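Local structure of uncharacterized ABC transporter solute-binding protein yclQ (Bacillus subtilis subsp. subtilis str. 168, 3GFV) at residues D49-D54 against D147-E152; I119-D124 against K133-T138; I177-G182 against T243-Q248. The protein captures iron-free and ferric petrobactin, and the precursor 3,4-dihydroxybenzoic acid, as the solute-binding component of the YclNOPQ ABC transporter for ferric-petrobactin uptake. All coordinates share one frame; numbering follows the deposited sequence.

How the interactions relate
Interactions 1 and 2 belong to the same lobe of this two-lobed binding protein, their centres 14 Å apart, and interaction 2 is nested within the chain loop that interaction 1 closes. They touch through Val-149, whose CG1 packs on the backbone of Ala-136, so consecutive helices 128-142 and 146-170 stack in layers over the parallel sheet ending in strand 118-120. Helix 146-170 then leads directly into strand 173-180 of the second, mixed sheet. There, on the opposite side of the chain's centre, lies interaction 3, centred 35 Å from interaction 1 and 31 Å from interaction 2. The long helix thus links the two lobes, as in other solute-binding proteins of this family.

Interaction 1 (D49-D54 against D147-E152); sequences DKLGLD and DKVKDE
Glu-152 uses its carboxylate twice: OE2 takes a salt bridge from Lys-148 NZ at 3.0 Å, one helical turn back, while OE1 rests against Lys-50 CE at 3.4 Å from the other segment. The lysine nitrogen approaches OE2 from above the carboxylate plane, about 45° out of it. Lys-50 meets Glu-152 at nearly a right angle, and its NZ stays 4.3 Å from OE1, an attraction of opposite charges longer than a salt bridge.

Next to these charged groups the contact is aliphatic. The chain of Lys-148 leaves with CG anti to its backbone N and then bends at chi2 (69°), running past Leu-51 in the opposite direction, and its CG presses tightly on Leu-51 CD2 at 3.4 Å. Both methyls of Leu-51 also lie against Val-149 CG2, CD1 at 3.9 Å. Leu-51 sits where helix 42-50 ends in a Schellman motif, with Gly-52 at positive phi and its N bonded to Asp-49 O. Helix 146-170, the long helix that runs on to the second lobe, lies across this end, and Lys-145, just before that helix, gives Leu-51 O a hydrogen bond through NZ.

With Lys-50 NZ and Lys-148 NZ 5.0 Å apart, Glu-152 probably offsets their mutual repulsion and is itself kept ionised, while the methylenes of Lys-148 cover the buried Leu-51.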
ATOM      1  N   ASP A  49       0.882 -14.207   3.221  1.00 27.14           N
ATOM      2  CA  ASP A  49      -0.395 -14.908   3.177  1.00 24.66           C
ATOM      3  C   ASP A  49      -0.629 -15.567   1.818  1.00 24.46           C
ATOM      4  O   ASP A  49      -1.054 -16.718   1.749  1.00 29.50           O
ATOM      5  CB  ASP A  49      -1.562 -13.970   3.490  1.00 27.20           C
ATOM      6  CG  ASP A  49      -2.899 -14.695   3.499  1.00 30.95           C
ATOM      7  OD1 ASP A  49      -3.155 -15.455   4.459  1.00 30.06           O
ATOM      8  OD2 ASP A  49      -3.690 -14.515   2.539  1.00 33.96           O
ATOM      9  N   LYS A  50      -0.363 -14.826   0.741  1.00 25.18           N
ATOM     10  CA  LYS A  50      -0.552 -15.348  -0.612  1.00 24.64           C
ATOM     11  C   LYS A  50       0.319 -16.589  -0.846  1.00 31.24           C
ATOM     12  O   LYS A  50      -0.055 -17.511  -1.581  1.00 31.18           O
ATOM     13  CB  LYS A  50      -0.205 -14.268  -1.635  1.00 24.00           C
ATOM     14  CG  LYS A  50      -0.349 -14.705  -3.091  1.00 36.61           C
ATOM     15  CD  LYS A  50      -1.811 -14.899  -3.457  1.00 42.81           C
ATOM     16  CE  LYS A  50      -1.975 -15.442  -4.877  1.00 50.57           C
ATOM     17  NZ  LYS A  50      -3.334 -16.039  -5.073  1.00 54.69           N
ATOM     18  N   LEU A  51       1.485 -16.612  -0.212  1.00 29.46           N
ATOM     19  CA  LEU A  51       2.432 -17.705  -0.397  1.00 26.55           C
ATOM     20  C   LEU A  51       2.130 -18.867   0.548  1.00 33.34           C
ATOM     21  O   LEU A  51       2.865 -19.847   0.576  1.00 32.85           O
ATOM     22  CB  LEU A  51       3.861 -17.209  -0.177  1.00 24.60           C
ATOM     23  CG  LEU A  51       4.274 -16.079  -1.117  1.00 32.04           C
ATOM     24  CD1 LEU A  51       5.653 -15.564  -0.761  1.00 33.43           C
ATOM     25  CD2 LEU A  51       4.226 -16.549  -2.555  1.00 38.62           C
ATOM     26  N   GLY A  52       1.053 -18.748   1.321  1.00 28.23           N
ATOM     27  CA  GLY A  52       0.661 -19.793   2.252  1.00 28.41           C
ATOM     28  C   GLY A  52       1.576 -19.888   3.458  1.00 31.44           C
ATOM     29  O   GLY A  52       1.848 -20.977   3.953  1.00 32.02           O
ATOM     30  N   LEU A  53       2.056 -18.749   3.946  1.00 27.90           N
ATOM     31  CA  LEU A  53       3.008 -18.763   5.055  1.00 29.06           C
ATOM     32  C   LEU A  53       2.444 -18.186   6.352  1.00 28.54           C
ATOM     33  O   LEU A  53       3.210 -17.712   7.183  1.00 29.13           O
ATOM     34  CB  LEU A  53       4.270 -17.981   4.682  1.00 24.85           C
ATOM     35  CG  LEU A  53       5.101 -18.605   3.556  1.00 30.16           C
ATOM     36  CD1 LEU A  53       6.072 -17.589   2.996  1.00 30.76           C
ATOM     37  CD2 LEU A  53       5.837 -19.848   4.074  1.00 32.38           C
ATOM     38  N   ASP A  54       1.123 -18.236   6.526  1.00 27.56           N
ATOM     39  CA  ASP A  54       0.484 -17.670   7.734  1.00 27.38           C
ATOM     40  C   ASP A  54       1.117 -18.260   9.005  1.00 32.54           C
ATOM     41  O   ASP A  54       1.266 -17.586  10.032  1.00 30.44           O
ATOM     42  CB  ASP A  54      -1.022 -17.997   7.765  1.00 35.82           C
ATOM     43  CG  ASP A  54      -1.832 -17.233   6.732  1.00 39.64           C
ATOM     44  OD1 ASP A  54      -3.001 -17.614   6.497  1.00 46.18           O
ATOM     45  OD2 ASP A  54      -1.315 -16.262   6.159  1.00 35.68           O
ATOM     46  N   ASP A 147       9.876 -19.469  -7.190  1.00 33.25           N
ATOM     47  CA  ASP A 147       9.072 -19.717  -8.383  1.00 37.56           C
ATOM     48  C   ASP A 147       7.641 -19.195  -8.252  1.00 33.12           C
ATOM     49  O   ASP A 147       7.094 -18.625  -9.191  1.00 32.61           O
ATOM     50  CB  ASP A 147       9.068 -21.194  -8.752  1.00 45.00           C
ATOM     51  CG  ASP A 147      10.420 -21.671  -9.216  1.00 57.34           C
ATOM     52  OD1 ASP A 147      11.207 -20.828  -9.706  1.00 55.77           O
ATOM     53  OD2 ASP A 147      10.690 -22.886  -9.093  1.00 65.27           O
ATOM     54  N   LYS A 148       7.017 -19.420  -7.104  1.00 32.31           N
ATOM     55  CA  LYS A 148       5.681 -18.882  -6.869  1.00 28.67           C
ATOM     56  C   LYS A 148       5.685 -17.366  -7.006  1.00 28.56           C
ATOM     57  O   LYS A 148       4.799 -16.789  -7.642  1.00 29.73           O
ATOM     58  CB  LYS A 148       5.189 -19.298  -5.482  1.00 33.07           C
ATOM     59  CG  LYS A 148       3.838 -18.747  -5.099  1.00 36.47           C
ATOM     60  CD  LYS A 148       2.708 -19.340  -5.894  1.00 37.90           C
ATOM     61  CE  LYS A 148       1.379 -19.000  -5.255  1.00 44.98           C
ATOM     62  NZ  LYS A 148       0.266 -19.292  -6.183  1.00 41.22           N
ATOM     63  N   VAL A 149       6.681 -16.709  -6.421  1.00 26.93           N
ATOM     64  CA  VAL A 149       6.735 -15.249  -6.533  1.00 29.87           C
ATOM     65  C   VAL A 149       6.903 -14.822  -7.988  1.00 26.88           C
ATOM     66  O   VAL A 149       6.235 -13.898  -8.452  1.00 29.09           O
ATOM     67  CB  VAL A 149       7.839 -14.639  -5.662  1.00 28.26           C
ATOM     68  CG1 VAL A 149       8.040 -13.166  -6.006  1.00 27.77           C
ATOM     69  CG2 VAL A 149       7.484 -14.789  -4.168  1.00 25.54           C
ATOM     70  N   LYS A 150       7.774 -15.511  -8.721  1.00 27.75           N
ATOM     71  CA  LYS A 150       8.011 -15.140 -10.111  1.00 31.18           C
ATOM     72  C   LYS A 150       6.710 -15.183 -10.905  1.00 31.80           C
ATOM     73  O   LYS A 150       6.388 -14.266 -11.675  1.00 29.04           O
ATOM     74  CB  LYS A 150       9.038 -16.077 -10.755  1.00 31.60           C
ATOM     75  CG  LYS A 150       9.247 -15.801 -12.234  1.00 42.65           C
ATOM     76  CD  LYS A 150      10.148 -16.856 -12.869  1.00 57.39           C
ATOM     77  CE  LYS A 150      10.543 -16.455 -14.287  1.00 68.31           C
ATOM     78  NZ  LYS A 150       9.363 -16.023 -15.100  1.00 73.33           N
ATOM     79  N   ASP A 151       5.962 -16.258 -10.712  1.00 28.20           N
ATOM     80  CA  ASP A 151       4.708 -16.457 -11.418  1.00 32.41           C
ATOM     81  C   ASP A 151       3.658 -15.416 -11.021  1.00 31.67           C
ATOM     82  O   ASP A 151       2.924 -14.898 -11.872  1.00 31.01           O
ATOM     83  CB  ASP A 151       4.181 -17.868 -11.163  1.00 32.23           C
ATOM     84  CG  ASP A 151       5.046 -18.939 -11.805  1.00 36.70           C
ATOM     85  OD1 ASP A 151       5.793 -18.622 -12.764  1.00 32.79           O
ATOM     86  OD2 ASP A 151       4.984 -20.105 -11.347  1.00 36.95           O
ATOM     87  N   GLU A 152       3.578 -15.112  -9.730  1.00 28.46           N
ATOM     88  CA  GLU A 152       2.642 -14.105  -9.259  1.00 25.50           C
ATOM     89  C   GLU A 152       3.001 -12.720  -9.795  1.00 24.07           C
ATOM     90  O   GLU A 152       2.124 -11.948 -10.156  1.00 27.11           O
ATOM     91  CB  GLU A 152       2.597 -14.086  -7.725  1.00 27.77           C
ATOM     92  CG  GLU A 152       2.020 -15.366  -7.117  1.00 32.44           C
ATOM     93  CD  GLU A 152       0.601 -15.642  -7.595  1.00 47.95           C
ATOM     94  OE1 GLU A 152      -0.211 -14.693  -7.628  1.00 48.50           O
ATOM     95  OE2 GLU A 152       0.296 -16.807  -7.932  1.00 52.02           O
TER

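Interaction 2 (I119-D124 against K133-T138); sequences IYLGVD and KSDAET
Thr-138 CG2 meets Leu-121 CD2 at 4.1 Å and Ile-119 CD1 at 4.2 Å, apolar contacts that join the end of strand 118-120 to helix 128-142. This is the beta-alpha step at the edge of the parallel sheet in the first lobe of the periplasmic binding protein fold. The threonine methyl stands anti to its own backbone N, turned toward the strand. Ile-139 and Ile-142 of the same helix extend this greasy face, and Val-19 of strand 16-21 adds to it beside Ile-119 and Thr-138. Leu-121 CD2 has a second neighbour in Asp-135 OD1 at 3.8 Å, the two side chains sliding past each other in opposite directions.

The polar part centres on Asp-135, with CG anti to the carbonyl carbon (chi1 -73°), a setting that lays the carboxylate along the backbone of residues 121-123. Water 1 spends both of its protons on a bridge, donating to Asp-135 OD1 at 2.7 Å and to Gly-122 O, also at 2.7 Å. The other oxygen, OD2, is only 3.0 Å from Leu-121 O; both are acceptors, so the pair is a close approach without a bond. OD2 lies 3.8 Å from Val-123 N.

Backbone bonds fix the strand end: Leu-121 pairs with Ile-101 of the adjacent strand. Farther on, Asp-124 N bonds to Ser-131 OG and Asp-124 OD1 accepts from Ala-126 N as the chain turns into helix 128-142.

The chemistry is therefore mixed: methyls join strand and helix directly, whereas the acid packs directly on Leu-121 and the 121-123 backbone and is hydrogen-bonded to Gly-122 O only through the water, and the carbonyl pressed against OD2 would tend to raise its proton affinity.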
ATOM      1  N   ILE A 119      14.571  -6.425   8.439  1.00 21.79           N
ATOM      2  CA  ILE A 119      14.684  -5.951   7.076  1.00 22.23           C
ATOM      3  C   ILE A 119      13.561  -4.967   6.809  1.00 22.78           C
ATOM      4  O   ILE A 119      12.460  -5.103   7.332  1.00 22.68           O
ATOM      5  CB  ILE A 119      14.652  -7.119   6.056  1.00 21.19           C
ATOM      6  CG1 ILE A 119      13.298  -7.858   6.116  1.00 22.22           C
ATOM      7  CG2 ILE A 119      15.859  -8.069   6.312  1.00 26.43           C
ATOM      8  CD1 ILE A 119      13.121  -8.965   5.072  1.00 23.89           C
ATOM      9  N   TYR A 120      13.871  -3.976   5.987  1.00 20.49           N
ATOM     10  CA  TYR A 120      12.894  -2.988   5.527  1.00 22.15           C
ATOM     11  C   TYR A 120      12.339  -3.373   4.164  1.00 21.96           C
ATOM     12  O   TYR A 120      13.114  -3.555   3.207  1.00 26.20           O
ATOM     13  CB  TYR A 120      13.603  -1.647   5.456  1.00 22.52           C
ATOM     14  CG  TYR A 120      12.754  -0.507   4.969  1.00 22.62           C
ATOM     15  CD1 TYR A 120      12.237   0.413   5.868  1.00 24.96           C
ATOM     16  CD2 TYR A 120      12.510  -0.325   3.616  1.00 28.07           C
ATOM     17  CE1 TYR A 120      11.468   1.493   5.429  1.00 27.51           C
ATOM     18  CE2 TYR A 120      11.731   0.756   3.163  1.00 30.13           C
ATOM     19  CZ  TYR A 120      11.220   1.654   4.088  1.00 33.33           C
ATOM     20  OH  TYR A 120      10.449   2.725   3.680  1.00 36.51           O
ATOM     21  N   LEU A 121      11.018  -3.525   4.064  1.00 19.68           N
ATOM     22  CA  LEU A 121      10.390  -3.865   2.775  1.00 17.89           C
ATOM     23  C   LEU A 121       9.276  -2.872   2.394  1.00 29.21           C
ATOM     24  O   LEU A 121       8.154  -3.273   2.069  1.00 35.24           O
ATOM     25  CB  LEU A 121       9.777  -5.265   2.793  1.00 18.75           C
ATOM     26  CG  LEU A 121      10.764  -6.420   3.005  1.00 21.15           C
ATOM     27  CD1 LEU A 121      10.040  -7.773   2.960  1.00 24.25           C
ATOM     28  CD2 LEU A 121      11.911  -6.381   1.978  1.00 25.90           C
ATOM     29  N   GLY A 122       9.563  -1.587   2.415  1.00 32.00           N
ATOM     30  CA  GLY A 122       8.568  -0.644   1.904  1.00 25.70           C
ATOM     31  C   GLY A 122       8.796  -0.275   0.456  1.00 25.59           C
ATOM     32  O   GLY A 122       9.934  -0.165   0.018  1.00 26.62           O
ATOM     33  N   VAL A 123       7.716  -0.033  -0.286  1.00 25.36           N
ATOM     34  CA  VAL A 123       7.864   0.410  -1.666  1.00 24.89           C
ATOM     35  C   VAL A 123       8.479   1.804  -1.718  1.00 26.98           C
ATOM     36  O   VAL A 123       8.245   2.644  -0.835  1.00 28.54           O
ATOM     37  CB  VAL A 123       6.527   0.383  -2.457  1.00 26.36           C
ATOM     38  CG1 VAL A 123       6.054  -1.066  -2.672  1.00 31.40           C
ATOM     39  CG2 VAL A 123       5.457   1.232  -1.756  1.00 31.34           C
ATOM     40  N   ASP A 124       9.276   2.046  -2.745  1.00 24.10           N
ATOM     41  CA  ASP A 124       9.795   3.386  -3.002  1.00 26.12           C
ATOM     42  C   ASP A 124       8.892   3.959  -4.091  1.00 22.72           C
ATOM     43  O   ASP A 124       8.933   3.497  -5.234  1.00 25.83           O
ATOM     44  CB  ASP A 124      11.261   3.292  -3.459  1.00 31.40           C
ATOM     45  CG  ASP A 124      11.817   4.619  -3.984  1.00 37.59           C
ATOM     46  OD1 ASP A 124      11.073   5.633  -4.056  1.00 35.17           O
ATOM     47  OD2 ASP A 124      13.019   4.634  -4.333  1.00 41.70           O
ATOM     48  N   LYS A 133       8.753  -5.338  -6.998  1.00 23.10           N
ATOM     49  CA  LYS A 133       9.288  -6.651  -7.360  1.00 24.69           C
ATOM     50  C   LYS A 133      10.427  -7.085  -6.442  1.00 27.28           C
ATOM     51  O   LYS A 133      10.519  -8.255  -6.059  1.00 25.51           O
ATOM     52  CB  LYS A 133       9.725  -6.667  -8.814  1.00 24.19           C
ATOM     53  CG  LYS A 133       8.535  -6.516  -9.750  1.00 25.58           C
ATOM     54  CD  LYS A 133       8.976  -6.550 -11.208  1.00 38.89           C
ATOM     55  CE  LYS A 133       7.801  -6.881 -12.107  1.00 41.58           C
ATOM     56  NZ  LYS A 133       8.205  -6.879 -13.535  1.00 48.07           N
ATOM     57  N   SER A 134      11.290  -6.147  -6.078  1.00 24.44           N
ATOM     58  CA  SER A 134      12.421  -6.503  -5.229  1.00 27.62           C
ATOM     59  C   SER A 134      11.943  -7.011  -3.873  1.00 25.25           C
ATOM     60  O   SER A 134      12.460  -7.991  -3.351  1.00 26.62           O
ATOM     61  CB  SER A 134      13.381  -5.330  -5.083  1.00 31.76           C
ATOM     62  OG  SER A 134      14.373  -5.632  -4.127  1.00 41.86           O
ATOM     63  N   ASP A 135      10.931  -6.358  -3.315  1.00 22.91           N
ATOM     64  CA  ASP A 135      10.404  -6.760  -2.005  1.00 18.79           C
ATOM     65  C   ASP A 135       9.835  -8.164  -2.076  1.00 24.40           C
ATOM     66  O   ASP A 135      10.127  -8.997  -1.205  1.00 23.10           O
ATOM     67  CB  ASP A 135       9.292  -5.808  -1.549  1.00 18.86           C
ATOM     68  CG  ASP A 135       9.829  -4.453  -1.110  1.00 27.26           C
ATOM     69  OD1 ASP A 135      11.076  -4.289  -1.058  1.00 27.09           O
ATOM     70  OD2 ASP A 135       8.998  -3.550  -0.829  1.00 25.44           O
ATOM     71  N   ALA A 136       8.991  -8.409  -3.085  1.00 21.32           N
ATOM     72  CA  ALA A 136       8.379  -9.726  -3.270  1.00 27.39           C
ATOM     73  C   ALA A 136       9.447 -10.801  -3.462  1.00 29.21           C
ATOM     74  O   ALA A 136       9.405 -11.877  -2.852  1.00 23.83           O
ATOM     75  CB  ALA A 136       7.399  -9.709  -4.485  1.00 21.25           C
ATOM     76  N   GLU A 137      10.410 -10.518  -4.327  1.00 24.70           N
ATOM     77  CA  GLU A 137      11.472 -11.492  -4.599  1.00 27.77           C
ATOM     78  C   GLU A 137      12.292 -11.827  -3.361  1.00 30.22           C
ATOM     79  O   GLU A 137      12.776 -12.970  -3.207  1.00 26.08           O
ATOM     80  CB  GLU A 137      12.369 -11.010  -5.731  1.00 26.48           C
ATOM     81  CG  GLU A 137      11.640 -10.994  -7.058  1.00 26.87           C
ATOM     82  CD  GLU A 137      12.443 -10.365  -8.169  1.00 44.37           C
ATOM     83  OE1 GLU A 137      13.430  -9.658  -7.868  1.00 52.26           O
ATOM     84  OE2 GLU A 137      12.078 -10.579  -9.346  1.00 51.69           O
ATOM     85  N   THR A 138      12.463 -10.835  -2.494  1.00 28.70           N
ATOM     86  CA  THR A 138      13.195 -11.039  -1.233  1.00 29.01           C
ATOM     87  C   THR A 138      12.443 -12.027  -0.357  1.00 25.81           C
ATOM     88  O   THR A 138      13.028 -12.951   0.212  1.00 24.54           O
ATOM     89  CB  THR A 138      13.429  -9.691  -0.491  1.00 25.76           C
ATOM     90  OG1 THR A 138      14.515  -8.993  -1.119  1.00 26.83           O
ATOM     91  CG2 THR A 138      13.760  -9.911   0.990  1.00 24.08           C
TER
HETATM   92  O   HOH W   1      11.917  -1.729  -0.797  1.00 32.39           O

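Interaction 3 (I177-G182 against T243-Q248); sequences IMANDG and TSSTKQ
Ser-245 places OG between its backbone N and its carbonyl carbon (chi1 57°), which aims the hydroxyl at the turn of the hairpin formed by strands 173-180 and 183-187. Gln-248 adopts the same kind of first torsion (75°) and then extends, bringing its amide oxygen alongside that turn. Asp-181 and Gly-182, both at positive phi, form the two-residue turn and have the backbone angles of type I'. The hairpin is part of the mixed sheet in the second lobe of the periplasmic binding protein fold, and the segment facing it leads into helix 246-250.

Ser-245 OG works as both acceptor and donor. Gly-182 N gives it a hydrogen bond of 2.8 Å at 154°, and OG donates a hydrogen bond to water 2, 2.8 Å away. That water also accepts from Asp-181 N at 3.0 Å and donates to Thr-243 O at 2.9 Å, so successive amides of the turn are held by the hydroxyl and by the water beside it. On the strand side, Ala-179 CB packs against Ser-245 OG at 3.6 Å.

A second bridge lies nearer the surface, where water 3 donates to Asp-181 OD1 and sits 2.6 Å from Thr-243 OG1. Outside the two segments, Asp-235 OD2, at the end of strand 230-235, accepts from Ser-245 N and Thr-246 OG1. The strand pairs with 173-180, so this second-shell acid positions the serine relative to the same sheet that carries the hairpin.

Beyond the hydroxyl, Gln-248 OE1 comes to rest 3.4 Å from Gly-182 CA, directly against the turn's bare alpha carbon.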
ATOM      1  N   ILE A 177      -7.252  12.003  -4.659  1.00 17.40           N
ATOM      2  CA  ILE A 177      -7.333  12.833  -3.438  1.00 16.54           C
ATOM      3  C   ILE A 177      -7.543  11.971  -2.216  1.00 20.61           C
ATOM      4  O   ILE A 177      -8.122  10.895  -2.300  1.00 19.94           O
ATOM      5  CB  ILE A 177      -8.446  13.889  -3.460  1.00 19.20           C
ATOM      6  CG1 ILE A 177      -9.832  13.247  -3.672  1.00 21.23           C
ATOM      7  CG2 ILE A 177      -8.130  14.994  -4.504  1.00 20.98           C
ATOM      8  CD1 ILE A 177     -10.994  14.190  -3.509  1.00 24.51           C
HETATM    9  N   MSE A 178      -7.097  12.478  -1.070  1.00 22.13           N
HETATM   10  CA  MSE A 178      -7.410  11.845   0.201  1.00 19.45           C
HETATM   11  C   MSE A 178      -8.154  12.857   1.064  1.00 22.47           C
HETATM   12  O   MSE A 178      -7.766  14.042   1.144  1.00 25.95           O
HETATM   13  CB  MSE A 178      -6.144  11.322   0.895  1.00 21.83           C
HETATM   14  CG  MSE A 178      -6.436  10.686   2.234  1.00 25.04           C
HETATM   15 SE   MSE A 178      -4.775   9.883   2.943  0.80 43.15          SE
HETATM   16  CE  MSE A 178      -3.974  11.525   3.492  1.00 26.06           C
ATOM     17  N   ALA A 179      -9.259  12.408   1.644  1.00 20.66           N
ATOM     18  CA  ALA A 179     -10.052  13.224   2.561  1.00 23.65           C
ATOM     19  C   ALA A 179      -9.699  12.871   3.997  1.00 25.76           C
ATOM     20  O   ALA A 179      -9.544  11.710   4.330  1.00 25.34           O
ATOM     21  CB  ALA A 179     -11.529  12.995   2.323  1.00 24.80           C
ATOM     22  N   ASN A 180      -9.602  13.885   4.854  1.00 22.84           N
ATOM     23  CA  ASN A 180      -9.215  13.642   6.224  1.00 25.30           C
ATOM     24  C   ASN A 180      -9.887  14.681   7.082  1.00 27.76           C
ATOM     25  O   ASN A 180      -9.448  15.839   7.148  1.00 28.48           O
ATOM     26  CB  ASN A 180      -7.699  13.689   6.373  1.00 26.81           C
ATOM     27  CG  ASN A 180      -7.246  13.383   7.783  1.00 37.99           C
ATOM     28  OD1 ASN A 180      -7.672  12.397   8.387  1.00 35.90           O
ATOM     29  ND2 ASN A 180      -6.372  14.228   8.316  1.00 44.82           N
ATOM     30  N   ASP A 181     -11.006  14.281   7.680  1.00 28.99           N
ATOM     31  CA  ASP A 181     -11.774  15.176   8.519  1.00 31.66           C
ATOM     32  C   ASP A 181     -12.100  16.434   7.726  1.00 34.20           C
ATOM     33  O   ASP A 181     -11.967  17.556   8.226  1.00 39.03           O
ATOM     34  CB  ASP A 181     -10.974  15.524   9.761  1.00 36.26           C
ATOM     35  CG  ASP A 181     -11.833  16.148  10.850  1.00 52.45           C
ATOM     36  OD1 ASP A 181     -13.081  16.122  10.716  1.00 54.96           O
ATOM     37  OD2 ASP A 181     -11.255  16.660  11.838  1.00 53.03           O
ATOM     38  N   GLY A 182     -12.503  16.241   6.477  1.00 33.40           N
ATOM     39  CA  GLY A 182     -12.950  17.346   5.648  1.00 36.50           C
ATOM     40  C   GLY A 182     -11.860  18.050   4.862  1.00 31.49           C
ATOM     41  O   GLY A 182     -12.166  18.756   3.897  1.00 36.37           O
ATOM     42  N   THR A 243     -14.135   9.643  11.759  1.00 33.72           N
ATOM     43  CA  THR A 243     -15.253   9.926  10.872  1.00 26.93           C
ATOM     44  C   THR A 243     -14.806  10.048   9.408  1.00 28.98           C
ATOM     45  O   THR A 243     -13.703  10.521   9.116  1.00 30.44           O
ATOM     46  CB  THR A 243     -16.039  11.171  11.316  1.00 37.72           C
ATOM     47  OG1 THR A 243     -15.156  12.294  11.382  1.00 33.34           O
ATOM     48  CG2 THR A 243     -16.629  10.926  12.694  1.00 36.09           C
ATOM     49  N   SER A 244     -15.673   9.588   8.507  1.00 26.03           N
ATOM     50  CA  SER A 244     -15.464   9.724   7.067  1.00 28.27           C
ATOM     51  C   SER A 244     -15.816  11.131   6.613  1.00 27.40           C
ATOM     52  O   SER A 244     -16.657  11.792   7.216  1.00 28.18           O
ATOM     53  CB  SER A 244     -16.351   8.727   6.332  1.00 37.17           C
ATOM     54  OG  SER A 244     -16.255   7.452   6.948  1.00 42.82           O
ATOM     55  N   SER A 245     -15.191  11.600   5.544  1.00 24.48           N
ATOM     56  CA  SER A 245     -15.559  12.941   5.066  1.00 24.37           C
ATOM     57  C   SER A 245     -15.558  13.009   3.550  1.00 26.51           C
ATOM     58  O   SER A 245     -15.428  14.080   2.954  1.00 32.49           O
ATOM     59  CB  SER A 245     -14.664  14.028   5.676  1.00 27.52           C
ATOM     60  OG  SER A 245     -13.296  13.785   5.405  1.00 26.68           O
ATOM     61  N   THR A 246     -15.743  11.859   2.926  1.00 26.74           N
ATOM     62  CA  THR A 246     -15.780  11.803   1.471  1.00 34.11           C
ATOM     63  C   THR A 246     -17.010  12.475   0.856  1.00 38.47           C
ATOM     64  O   THR A 246     -16.897  13.227  -0.122  1.00 31.89           O
ATOM     65  CB  THR A 246     -15.718  10.359   1.011  1.00 39.71           C
ATOM     66  OG1 THR A 246     -14.423   9.847   1.329  1.00 30.98           O
ATOM     67  CG2 THR A 246     -15.942  10.279  -0.483  1.00 40.61           C
ATOM     68  N   LYS A 247     -18.187  12.213   1.420  1.00 37.10           N
ATOM     69  CA  LYS A 247     -19.421  12.740   0.842  1.00 36.32           C
ATOM     70  C   LYS A 247     -19.498  14.257   0.907  1.00 37.74           C
ATOM     71  O   LYS A 247     -20.030  14.909  -0.001  1.00 34.69           O
ATOM     72  CB  LYS A 247     -20.645  12.129   1.529  1.00 48.67           C
ATOM     73  CG  LYS A 247     -20.834  10.647   1.247  1.00 58.07           C
ATOM     74  CD  LYS A 247     -22.209  10.176   1.705  1.00 64.58           C
ATOM     75  CE  LYS A 247     -23.297  11.141   1.244  1.00 68.80           C
ATOM     76  NZ  LYS A 247     -24.680  10.647   1.529  1.00 69.57           N
ATOM     77  N   GLN A 248     -18.989  14.838   1.982  1.00 32.94           N
ATOM     78  CA  GLN A 248     -19.048  16.285   2.083  1.00 41.39           C
ATOM     79  C   GLN A 248     -18.147  16.873   1.015  1.00 35.31           C
ATOM     80  O   GLN A 248     -18.348  18.008   0.596  1.00 36.36           O
ATOM     81  CB  GLN A 248     -18.663  16.786   3.477  1.00 41.97           C
ATOM     82  CG  GLN A 248     -17.180  16.738   3.813  1.00 44.41           C
ATOM     83  CD  GLN A 248     -16.927  16.971   5.302  1.00 52.01           C
ATOM     84  OE1 GLN A 248     -16.292  17.955   5.692  1.00 56.66           O
ATOM     85  NE2 GLN A 248     -17.443  16.075   6.139  1.00 44.69           N
TER
HETATM   86  O   HOH W   2     -12.282  11.711   6.908  1.00 23.19           O
HETATM   87  O   HOH W   3     -15.060  13.900   9.394  1.00 34.59           O